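Local structure of uncharacterized ParM protein (Staphylococcus aureus, 3JS6) at residues Leu168-Glu173 against Val315-Asp320; Ile219-Arg224 against Asn302-Ser307; Leu136-Arg141 against Lys155-Val160. The protein is an actin-like plasmid segregation protein that forms filaments, which probably move plasmid copies apart before the cell divides. One frame throughout, in Å; residues are numbered along the deposited sequence.

Contact 1. Residues Leu168-Glu173 against Val315-Asp320; sequences LDLNME and VFEKAD
OD2 of D169 is gripped by two groups, a salt bridge from R328 and a hydrogen bond from S325, and across the contact this OD2 meets the methyl CB of A319 at 3.5 Å. In this actin-like fold the end of helix 162-169 and the residue after it meet E317, on edge strand 316-317 of the five-stranded sheet, and A319 beyond it. L170, just past the helix, does most of the packing. With its CG beside the backbone N (chi1 -54°), it sends one branch, CD2, to CB of A319 at 3.7 Å, and the other, CD1, to OE1 of E317 at 3.8 Å. The leucine and the glutamate reach toward each other from facing sides, E317 with CG anti to the backbone N (chi1 176°) and the chain straight beyond it.

Two waters add polar links. One donates to L170 O at 2.7 Å and to E317 OE1 at 2.8 Å. Because R293 also forms a salt bridge with OE2 of E317, the carboxylate is held at both oxygens, which should favour its charged form. The second water accepts from N171 ND2 at 2.9 Å and donates to E317 OE2 at 3.0 Å.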
loop_
_atom_site.group_PDB
_atom_site.type_symbol
_atom_site.label_atom_id
_atom_site.label_comp_id
_atom_site.label_asym_id
_atom_site.label_seq_id
_atom_site.Cartn_x
_atom_site.Cartn_y
_atom_site.Cartn_z
ATOM N N LEU A 168 -10.225 -7.540 4.214
ATOM C CA LEU A 168 -10.027 -7.922 5.610
ATOM C C LEU A 168 -10.107 -6.753 6.590
ATOM O O LEU A 168 -10.482 -6.933 7.753
ATOM C CB LEU A 168 -8.682 -8.634 5.761
ATOM C CG LEU A 168 -8.628 -10.018 5.099
ATOM C CD1 LEU A 168 -7.196 -10.585 5.245
ATOM C CD2 LEU A 168 -9.651 -10.952 5.732
ATOM N N ASP A 169 -9.738 -5.562 6.124
ATOM C CA ASP A 169 -9.798 -4.352 6.939
ATOM C C ASP A 169 -11.257 -4.181 7.358
ATOM O O ASP A 169 -11.544 -3.852 8.501
ATOM C CB ASP A 169 -9.333 -3.148 6.078
ATOM C CG ASP A 169 -9.469 -1.778 6.778
ATOM O OD1 ASP A 169 -9.231 -1.649 8.004
ATOM O OD2 ASP A 169 -9.779 -0.793 6.061
ATOM N N LEU A 170 -12.173 -4.439 6.428
ATOM C CA LEU A 170 -13.601 -4.251 6.671
ATOM C C LEU A 170 -14.427 -5.515 6.879
ATOM O O LEU A 170 -15.649 -5.448 6.928
ATOM C CB LEU A 170 -14.211 -3.469 5.512
ATOM C CG LEU A 170 -13.487 -2.139 5.240
ATOM C CD1 LEU A 170 -14.117 -1.442 4.058
ATOM C CD2 LEU A 170 -13.558 -1.259 6.479
ATOM N N ASN A 171 -13.794 -6.672 6.980
ATOM C CA ASN A 171 -14.614 -7.867 7.162
ATOM C C ASN A 171 -14.044 -8.844 8.169
ATOM O O ASN A 171 -14.331 -10.047 8.113
ATOM C CB ASN A 171 -14.831 -8.548 5.815
ATOM C CG ASN A 171 -15.798 -7.787 4.942
ATOM O OD1 ASN A 171 -17.013 -7.920 5.084
ATOM N ND2 ASN A 171 -15.263 -6.964 4.048
HETATM N N MSE A 172 -13.253 -8.309 9.096
HETATM C CA MSE A 172 -12.628 -9.137 10.116
HETATM C C MSE A 172 -12.369 -8.445 11.443
HETATM O O MSE A 172 -11.826 -7.329 11.501
HETATM C CB MSE A 172 -11.310 -9.702 9.570
HETATM C CG MSE A 172 -10.525 -10.531 10.544
HETATM SE SE MSE A 172 -8.934 -11.286 9.680
HETATM C CE MSE A 172 -8.367 -12.351 11.179
ATOM N N GLU A 173 -12.743 -9.124 12.528
ATOM C CA GLU A 173 -12.513 -8.580 13.857
ATOM C C GLU A 173 -12.232 -9.772 14.772
ATOM O O GLU A 173 -12.761 -10.874 14.562
ATOM C CB GLU A 173 -13.753 -7.821 14.331
ATOM C CG GLU A 173 -13.496 -6.389 14.792
ATOM C CD GLU A 173 -12.834 -5.508 13.724
ATOM O OE1 GLU A 173 -11.583 -5.525 13.626
ATOM O OE2 GLU A 173 -13.556 -4.800 12.980
ATOM N N VAL A 315 -24.788 -0.319 -0.901
ATOM C CA VAL A 315 -23.830 -1.288 -1.434
ATOM C C VAL A 315 -22.387 -0.824 -1.376
ATOM O O VAL A 315 -21.474 -1.636 -1.203
ATOM C CB VAL A 315 -24.164 -1.703 -2.884
ATOM C CG1 VAL A 315 -23.951 -0.530 -3.833
ATOM C CG2 VAL A 315 -23.274 -2.866 -3.289
ATOM N N PHE A 316 -22.162 0.477 -1.504
ATOM C CA PHE A 316 -20.810 0.963 -1.463
ATOM C C PHE A 316 -20.382 1.252 -0.036
ATOM O O PHE A 316 -21.170 1.755 0.785
ATOM C CB PHE A 316 -20.663 2.239 -2.297
ATOM C CG PHE A 316 -20.879 2.036 -3.772
ATOM C CD1 PHE A 316 -22.077 2.417 -4.371
ATOM C CD2 PHE A 316 -19.859 1.507 -4.576
ATOM C CE1 PHE A 316 -22.261 2.286 -5.751
ATOM C CE2 PHE A 316 -20.033 1.374 -5.955
ATOM C CZ PHE A 316 -21.243 1.770 -6.546
ATOM N N GLU A 317 -19.123 0.957 0.256
ATOM C CA GLU A 317 -18.602 1.230 1.583
ATOM C C GLU A 317 -17.196 1.802 1.459
ATOM O O GLU A 317 -16.467 1.480 0.525
ATOM C CB GLU A 317 -18.570 -0.061 2.407
ATOM C CG GLU A 317 -17.936 0.134 3.802
ATOM C CD GLU A 317 -17.924 -1.134 4.622
ATOM O OE1 GLU A 317 -17.441 -1.086 5.772
ATOM O OE2 GLU A 317 -18.392 -2.178 4.117
ATOM N N LYS A 318 -16.795 2.651 2.397
ATOM C CA LYS A 318 -15.452 3.211 2.362
ATOM C C LYS A 318 -14.892 3.164 3.770
ATOM O O LYS A 318 -15.644 3.333 4.738
ATOM C CB LYS A 318 -15.475 4.682 1.911
ATOM C CG LYS A 318 -14.075 5.310 1.771
ATOM C CD LYS A 318 -14.142 6.840 1.614
ATOM C CE LYS A 318 -12.762 7.446 1.309
ATOM N NZ LYS A 318 -11.737 7.302 2.408
ATOM N N ALA A 319 -13.581 2.958 3.883
ATOM C CA ALA A 319 -12.914 2.959 5.184
ATOM C C ALA A 319 -12.188 4.298 5.335
ATOM O O ALA A 319 -11.880 4.942 4.332
ATOM C CB ALA A 319 -11.896 1.810 5.254
ATOM N N ASP A 320 -11.914 4.730 6.568
ATOM C CA ASP A 320 -11.161 5.980 6.773
ATOM C C ASP A 320 -9.697 5.677 6.448
ATOM O O ASP A 320 -9.268 4.539 6.569
ATOM C CB ASP A 320 -11.243 6.462 8.225
ATOM C CG ASP A 320 -12.504 7.263 8.513
ATOM O OD1 ASP A 320 -12.775 8.245 7.784
ATOM O OD2 ASP A 320 -13.216 6.913 9.480
HETATM O O HOH W 1 -17.362 -3.368 7.352
HETATM O O HOH W 2 -17.150 -4.889 3.490
#

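Contact 2. Residues Ile219-Arg224 against Asn302-Ser307; sequences IDFYKR and NIHFDS
This is an aromatic and aliphatic contact between two helices set nearly crosswise, buried in the MreB-like C-terminal part of the actin fold. Helix segments 219-224 and 302-307 approach with axes 13.2 Å apart and N-to-C directions 79° apart. At that spacing the backbones stay well separated, and long side chains must span the gap.

F221 and H304 do so as a T-shaped pair. The imidazole edge is aimed at the phenyl face, with the planes at 90° and the centroids 5.1 Å apart. The touching atom is CE1 of H304, the carbon between the two ring nitrogens; it stands 3.8 Å above the F221 plane, offset toward the rim, and lies 3.9 Å from CE2 of F221. A C-H flanked by two nitrogens is polarised, so its approach to the pi face is probably favourable. The phenyl ring is carried out to this meeting by a first torsion that sets CG opposite the backbone N (chi1 -174°).

I303 supplies the aliphatic share. Its CG2 branch packs against CE2 of F221 at 4.1 Å, approaching the ring obliquely, while its CB lies over the rim of one face of the H304 imidazole. At the end of the longer branch, CD1 of I303 packs on CZ of Y222 at 3.8 Å, oblique to the ring.

Both rings of the T-shaped pair have a further edge-to-face partner, F266 of helix 263-284 for F221 and F191 of strand 185-191 for H304. Helix 263-284 flanks the pair, with E269 and L273 against F221 and Q270 bonded to S307, while helix 240-244 packs on Y222 through P240, I243 and E244.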
loop_
_atom_site.group_PDB
_atom_site.type_symbol
_atom_site.label_atom_id
_atom_site.label_comp_id
_atom_site.label_asym_id
_atom_site.label_seq_id
_atom_site.Cartn_x
_atom_site.Cartn_y
_atom_site.Cartn_z
ATOM N N ILE A 219 -5.195 10.676 -12.476
ATOM C CA ILE A 219 -4.390 11.564 -13.315
ATOM C C ILE A 219 -5.218 11.901 -14.564
ATOM O O ILE A 219 -5.365 13.065 -14.928
ATOM C CB ILE A 219 -3.054 10.875 -13.703
ATOM C CG1 ILE A 219 -2.197 10.701 -12.446
ATOM C CG2 ILE A 219 -2.322 11.684 -14.772
ATOM C CD1 ILE A 219 -0.940 9.883 -12.640
ATOM N N ASP A 220 -5.784 10.879 -15.198
ATOM C CA ASP A 220 -6.626 11.089 -16.373
ATOM C C ASP A 220 -7.843 11.955 -16.024
ATOM O O ASP A 220 -8.285 12.787 -16.831
ATOM C CB ASP A 220 -7.124 9.756 -16.925
ATOM C CG ASP A 220 -6.016 8.916 -17.500
ATOM O OD1 ASP A 220 -5.576 9.213 -18.636
ATOM O OD2 ASP A 220 -5.580 7.966 -16.807
ATOM N N PHE A 221 -8.392 11.743 -14.830
ATOM C CA PHE A 221 -9.555 12.504 -14.383
ATOM C C PHE A 221 -9.238 14.002 -14.351
ATOM O O PHE A 221 -9.859 14.798 -15.058
ATOM C CB PHE A 221 -9.972 12.043 -12.978
ATOM C CG PHE A 221 -11.253 12.670 -12.475
ATOM C CD1 PHE A 221 -12.454 12.475 -13.156
ATOM C CD2 PHE A 221 -11.261 13.418 -11.301
ATOM C CE1 PHE A 221 -13.644 13.011 -12.673
ATOM C CE2 PHE A 221 -12.448 13.963 -10.803
ATOM C CZ PHE A 221 -13.643 13.759 -11.491
ATOM N N TYR A 222 -8.265 14.357 -13.519
ATOM C CA TYR A 222 -7.844 15.733 -13.335
ATOM C C TYR A 222 -7.352 16.365 -14.632
ATOM O O TYR A 222 -7.480 17.577 -14.827
ATOM C CB TYR A 222 -6.743 15.816 -12.264
ATOM C CG TYR A 222 -7.214 15.539 -10.847
ATOM C CD1 TYR A 222 -7.004 14.301 -10.250
ATOM C CD2 TYR A 222 -7.856 16.528 -10.097
ATOM C CE1 TYR A 222 -7.420 14.050 -8.934
ATOM C CE2 TYR A 222 -8.277 16.288 -8.782
ATOM C CZ TYR A 222 -8.052 15.045 -8.208
ATOM O OH TYR A 222 -8.449 14.798 -6.912
ATOM N N LYS A 223 -6.784 15.548 -15.512
ATOM C CA LYS A 223 -6.290 16.044 -16.792
ATOM C C LYS A 223 -7.455 16.379 -17.703
ATOM O O LYS A 223 -7.475 17.427 -18.349
ATOM C CB LYS A 223 -5.396 14.995 -17.461
ATOM C CG LYS A 223 -3.905 15.283 -17.333
ATOM C CD LYS A 223 -3.358 16.026 -18.557
ATOM C CE LYS A 223 -4.062 17.366 -18.822
ATOM N NZ LYS A 223 -3.865 18.385 -17.749
ATOM N N ARG A 224 -8.431 15.480 -17.750
ATOM C CA ARG A 224 -9.603 15.676 -18.585
ATOM C C ARG A 224 -10.376 16.904 -18.090
ATOM O O ARG A 224 -11.050 17.576 -18.867
ATOM C CB ARG A 224 -10.484 14.426 -18.541
ATOM C CG ARG A 224 -11.557 14.365 -19.616
ATOM C CD ARG A 224 -12.523 13.213 -19.359
ATOM N NE ARG A 224 -11.870 11.912 -19.459
ATOM C CZ ARG A 224 -11.698 11.243 -20.597
ATOM N NH1 ARG A 224 -12.139 11.753 -21.743
ATOM N NH2 ARG A 224 -11.083 10.064 -20.589
ATOM N N ASN A 302 -11.928 8.970 -1.957
ATOM C CA ASN A 302 -12.508 10.167 -1.356
ATOM C C ASN A 302 -13.215 11.072 -2.354
ATOM O O ASN A 302 -14.201 11.742 -2.024
ATOM C CB ASN A 302 -11.437 10.983 -0.642
ATOM C CG ASN A 302 -11.193 10.507 0.769
ATOM O OD1 ASN A 302 -12.117 10.452 1.581
ATOM N ND2 ASN A 302 -9.946 10.164 1.074
ATOM N N ILE A 303 -12.713 11.086 -3.577
ATOM C CA ILE A 303 -13.270 11.942 -4.605
ATOM C C ILE A 303 -14.604 11.431 -5.129
ATOM O O ILE A 303 -15.527 12.213 -5.326
ATOM C CB ILE A 303 -12.278 12.073 -5.790
ATOM C CG1 ILE A 303 -10.890 12.448 -5.265
ATOM C CG2 ILE A 303 -12.772 13.116 -6.778
ATOM C CD1 ILE A 303 -9.792 12.255 -6.277
ATOM N N HIS A 304 -14.718 10.116 -5.324
ATOM C CA HIS A 304 -15.941 9.556 -5.894
ATOM C C HIS A 304 -16.948 8.839 -4.999
ATOM O O HIS A 304 -18.058 8.585 -5.438
ATOM C CB HIS A 304 -15.575 8.605 -7.037
ATOM C CG HIS A 304 -14.494 9.122 -7.932
ATOM N ND1 HIS A 304 -14.552 10.365 -8.525
ATOM C CD2 HIS A 304 -13.345 8.549 -8.366
ATOM C CE1 HIS A 304 -13.486 10.534 -9.288
ATOM N NE2 HIS A 304 -12.737 9.446 -9.210
ATOM N N PHE A 305 -16.573 8.511 -3.765
ATOM C CA PHE A 305 -17.477 7.780 -2.870
ATOM C C PHE A 305 -18.872 8.417 -2.733
ATOM O O PHE A 305 -19.898 7.727 -2.783
ATOM C CB PHE A 305 -16.813 7.596 -1.492
ATOM C CG PHE A 305 -17.651 6.816 -0.522
ATOM C CD1 PHE A 305 -18.217 7.443 0.594
ATOM C CD2 PHE A 305 -17.940 5.479 -0.760
ATOM C CE1 PHE A 305 -19.069 6.756 1.454
ATOM C CE2 PHE A 305 -18.794 4.773 0.093
ATOM C CZ PHE A 305 -19.366 5.417 1.207
ATOM N N ASP A 306 -18.918 9.734 -2.588
ATOM C CA ASP A 306 -20.203 10.412 -2.466
ATOM C C ASP A 306 -21.139 10.161 -3.633
ATOM O O ASP A 306 -22.266 9.716 -3.444
ATOM C CB ASP A 306 -20.002 11.913 -2.283
ATOM C CG ASP A 306 -19.307 12.239 -0.986
ATOM O OD1 ASP A 306 -19.659 11.605 0.039
ATOM O OD2 ASP A 306 -18.420 13.122 -0.985
ATOM N N SER A 307 -20.681 10.428 -4.844
ATOM C CA SER A 307 -21.535 10.220 -5.999
ATOM C C SER A 307 -21.924 8.762 -6.169
ATOM O O SER A 307 -23.060 8.457 -6.543
ATOM C CB SER A 307 -20.847 10.743 -7.256
ATOM O OG SER A 307 -20.655 12.144 -7.149
#

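Contact 3. Residues Leu136-Arg141 against Lys155-Val160; sequences LLNKSR and KGVKIV
V157 meets L137 mainly through CG1 and N138 through CG2, a simple case of a helix end packed against a beta hairpin. Helix 128-137 ends here and leads into the antiparallel pair of strands 141-145 and 148-161, within the N-terminal domain of the actin-like protein. The second of these strands runs past the helix end.

In the first shell, CD1 of L137 meets CG1 of V157 at 3.9 Å, the two side chains crossing at about a right angle. The same CD1 lies 4.4 Å from CD1 of I159, two residues further along the strand and pointing to the same face of the sheet. The other valine branch, CG2, stands beside the backbone N and is taken up by N138, whose ND2 comes within 3.7 Å and whose CB within 3.8 Å of that CG2. The asparagine and valine side chains run alongside each other, pointing opposite ways, the amide lying against a methyl group rather than a polar partner on the strand. E134, one turn back, weakly holds the same ND2.

The second shell begins with the turn. N138 is the centre of an inverse gamma turn, closed by a weak bond from K139 N to L137 O. S140, a little further on, is bonded through its hydroxyl to N153 of the hairpin. L137 is also packed by T118 of the adjacent parallel strand 111-120 and by V96 of helix 90-104. From helix 90-104, E97 also forms a salt bridge with R141, helping to place its guanidinium. NH1 of R141 reaches back to L137 O at 3.1 Å, a weak bond bent to 134°, while CG of K139 sits 3.9 Å above the centre of the guanidinium plane.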
loop_
_atom_site.group_PDB
_atom_site.type_symbol
_atom_site.label_atom_id
_atom_site.label_comp_id
_atom_site.label_asym_id
_atom_site.label_seq_id
_atom_site.Cartn_x
_atom_site.Cartn_y
_atom_site.Cartn_z
ATOM N N LEU A 136 13.041 -12.797 0.615
ATOM C CA LEU A 136 13.600 -11.510 0.971
ATOM C C LEU A 136 13.163 -11.174 2.409
ATOM O O LEU A 136 13.950 -10.698 3.213
ATOM C CB LEU A 136 13.074 -10.422 0.027
ATOM C CG LEU A 136 13.573 -10.334 -1.418
ATOM C CD1 LEU A 136 12.760 -9.267 -2.180
ATOM C CD2 LEU A 136 15.064 -9.976 -1.430
ATOM N N LEU A 137 11.903 -11.456 2.714
ATOM C CA LEU A 137 11.306 -11.134 4.011
ATOM C C LEU A 137 11.714 -12.012 5.181
ATOM O O LEU A 137 12.012 -11.525 6.277
ATOM C CB LEU A 137 9.786 -11.185 3.877
ATOM C CG LEU A 137 9.212 -10.211 2.849
ATOM C CD1 LEU A 137 7.697 -10.474 2.675
ATOM C CD2 LEU A 137 9.480 -8.773 3.303
ATOM N N ASN A 138 11.738 -13.313 4.940
ATOM C CA ASN A 138 12.049 -14.253 5.997
ATOM C C ASN A 138 13.515 -14.484 6.298
ATOM O O ASN A 138 14.085 -15.489 5.869
ATOM C CB ASN A 138 11.388 -15.591 5.708
ATOM C CG ASN A 138 11.004 -16.308 6.963
ATOM O OD1 ASN A 138 11.697 -16.202 7.970
ATOM N ND2 ASN A 138 9.895 -17.040 6.924
ATOM N N LYS A 139 14.112 -13.559 7.054
ATOM C CA LYS A 139 15.506 -13.662 7.460
ATOM C C LYS A 139 15.829 -12.674 8.566
ATOM O O LYS A 139 15.126 -11.683 8.759
ATOM C CB LYS A 139 16.455 -13.424 6.277
ATOM C CG LYS A 139 16.456 -12.022 5.717
ATOM C CD LYS A 139 17.375 -11.934 4.502
ATOM C CE LYS A 139 17.196 -10.608 3.767
ATOM N NZ LYS A 139 18.024 -10.547 2.544
ATOM N N SER A 140 16.890 -12.963 9.302
ATOM C CA SER A 140 17.327 -12.099 10.377
ATOM C C SER A 140 18.227 -11.048 9.788
ATOM O O SER A 140 18.809 -11.263 8.734
ATOM C CB SER A 140 18.125 -12.894 11.421
ATOM O OG SER A 140 17.249 -13.604 12.274
ATOM N N ARG A 141 18.327 -9.903 10.459
ATOM C CA ARG A 141 19.241 -8.887 9.959
ATOM C C ARG A 141 19.532 -7.820 10.985
ATOM O O ARG A 141 18.729 -7.562 11.865
ATOM C CB ARG A 141 18.681 -8.240 8.698
ATOM C CG ARG A 141 17.394 -7.447 8.864
ATOM C CD ARG A 141 16.206 -8.333 8.496
ATOM N NE ARG A 141 15.924 -8.212 7.059
ATOM C CZ ARG A 141 14.808 -8.607 6.436
ATOM N NH1 ARG A 141 13.823 -9.166 7.136
ATOM N NH2 ARG A 141 14.683 -8.446 5.116
ATOM N N LYS A 155 10.060 -14.400 12.630
ATOM C CA LYS A 155 9.536 -15.689 13.088
ATOM C C LYS A 155 8.495 -16.276 12.166
ATOM O O LYS A 155 8.104 -17.438 12.326
ATOM C CB LYS A 155 8.926 -15.517 14.474
ATOM C CG LYS A 155 9.894 -14.951 15.481
ATOM C CD LYS A 155 11.171 -15.767 15.522
ATOM C CE LYS A 155 12.130 -15.217 16.563
ATOM N NZ LYS A 155 13.368 -16.059 16.667
ATOM N N GLY A 156 8.033 -15.464 11.216
ATOM C CA GLY A 156 7.030 -15.939 10.279
ATOM C C GLY A 156 6.667 -14.861 9.269
ATOM O O GLY A 156 6.844 -13.653 9.540
ATOM N N VAL A 157 6.163 -15.296 8.115
ATOM C CA VAL A 157 5.762 -14.385 7.030
ATOM C C VAL A 157 4.431 -14.831 6.443
ATOM O O VAL A 157 4.209 -16.013 6.210
ATOM C CB VAL A 157 6.814 -14.356 5.891
ATOM C CG1 VAL A 157 6.327 -13.462 4.743
ATOM C CG2 VAL A 157 8.146 -13.834 6.434
ATOM N N LYS A 158 3.532 -13.886 6.220
ATOM C CA LYS A 158 2.246 -14.231 5.642
ATOM C C LYS A 158 1.980 -13.268 4.507
ATOM O O LYS A 158 1.945 -12.060 4.720
ATOM C CB LYS A 158 1.154 -14.127 6.695
ATOM C CG LYS A 158 -0.267 -14.425 6.182
ATOM C CD LYS A 158 -0.412 -15.814 5.551
ATOM C CE LYS A 158 -1.883 -16.148 5.310
ATOM N NZ LYS A 158 -2.053 -17.417 4.577
ATOM N N ILE A 159 1.813 -13.812 3.303
ATOM C CA ILE A 159 1.566 -12.994 2.123
ATOM C C ILE A 159 0.224 -13.296 1.450
ATOM O O ILE A 159 -0.086 -14.452 1.173
ATOM C CB ILE A 159 2.646 -13.233 1.061
ATOM C CG1 ILE A 159 4.031 -12.890 1.612
ATOM C CG2 ILE A 159 2.316 -12.422 -0.168
ATOM C CD1 ILE A 159 5.137 -13.536 0.851
ATOM N N VAL A 160 -0.582 -12.272 1.186
ATOM C CA VAL A 160 -1.829 -12.528 0.479
ATOM C C VAL A 160 -1.941 -11.622 -0.744
ATOM O O VAL A 160 -1.054 -10.797 -0.993
ATOM C CB VAL A 160 -3.063 -12.300 1.383
ATOM C CG1 VAL A 160 -3.015 -13.267 2.559
ATOM C CG2 VAL A 160 -3.130 -10.859 1.846
#

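Overall arrangement
The three contacts are spread over an actin-like chain, contact 1 lying nearer to each of the others than they lie to one another. Contacts 1 and 2 have centres about 21 Å apart and touch directly: CE2 of F305 lies 3.6 Å from C of E317, as helix 301-311 leads into strand 316-317. Both segments of contact 2 fall between those of contact 1 along the chain. Contact 3, in the N-terminal domain, closes earlier; its strand 148-161 runs on into helix 162-169, bringing it within about 5 Å of contact 1 at the nearest atoms. Helix 325-342 packs on both. Contacts 2 and 3 lie about 37 Å apart between centres, on opposite sides of the chain's centre. The structure is the apo form; in actin relatives nucleotide binds between the domains.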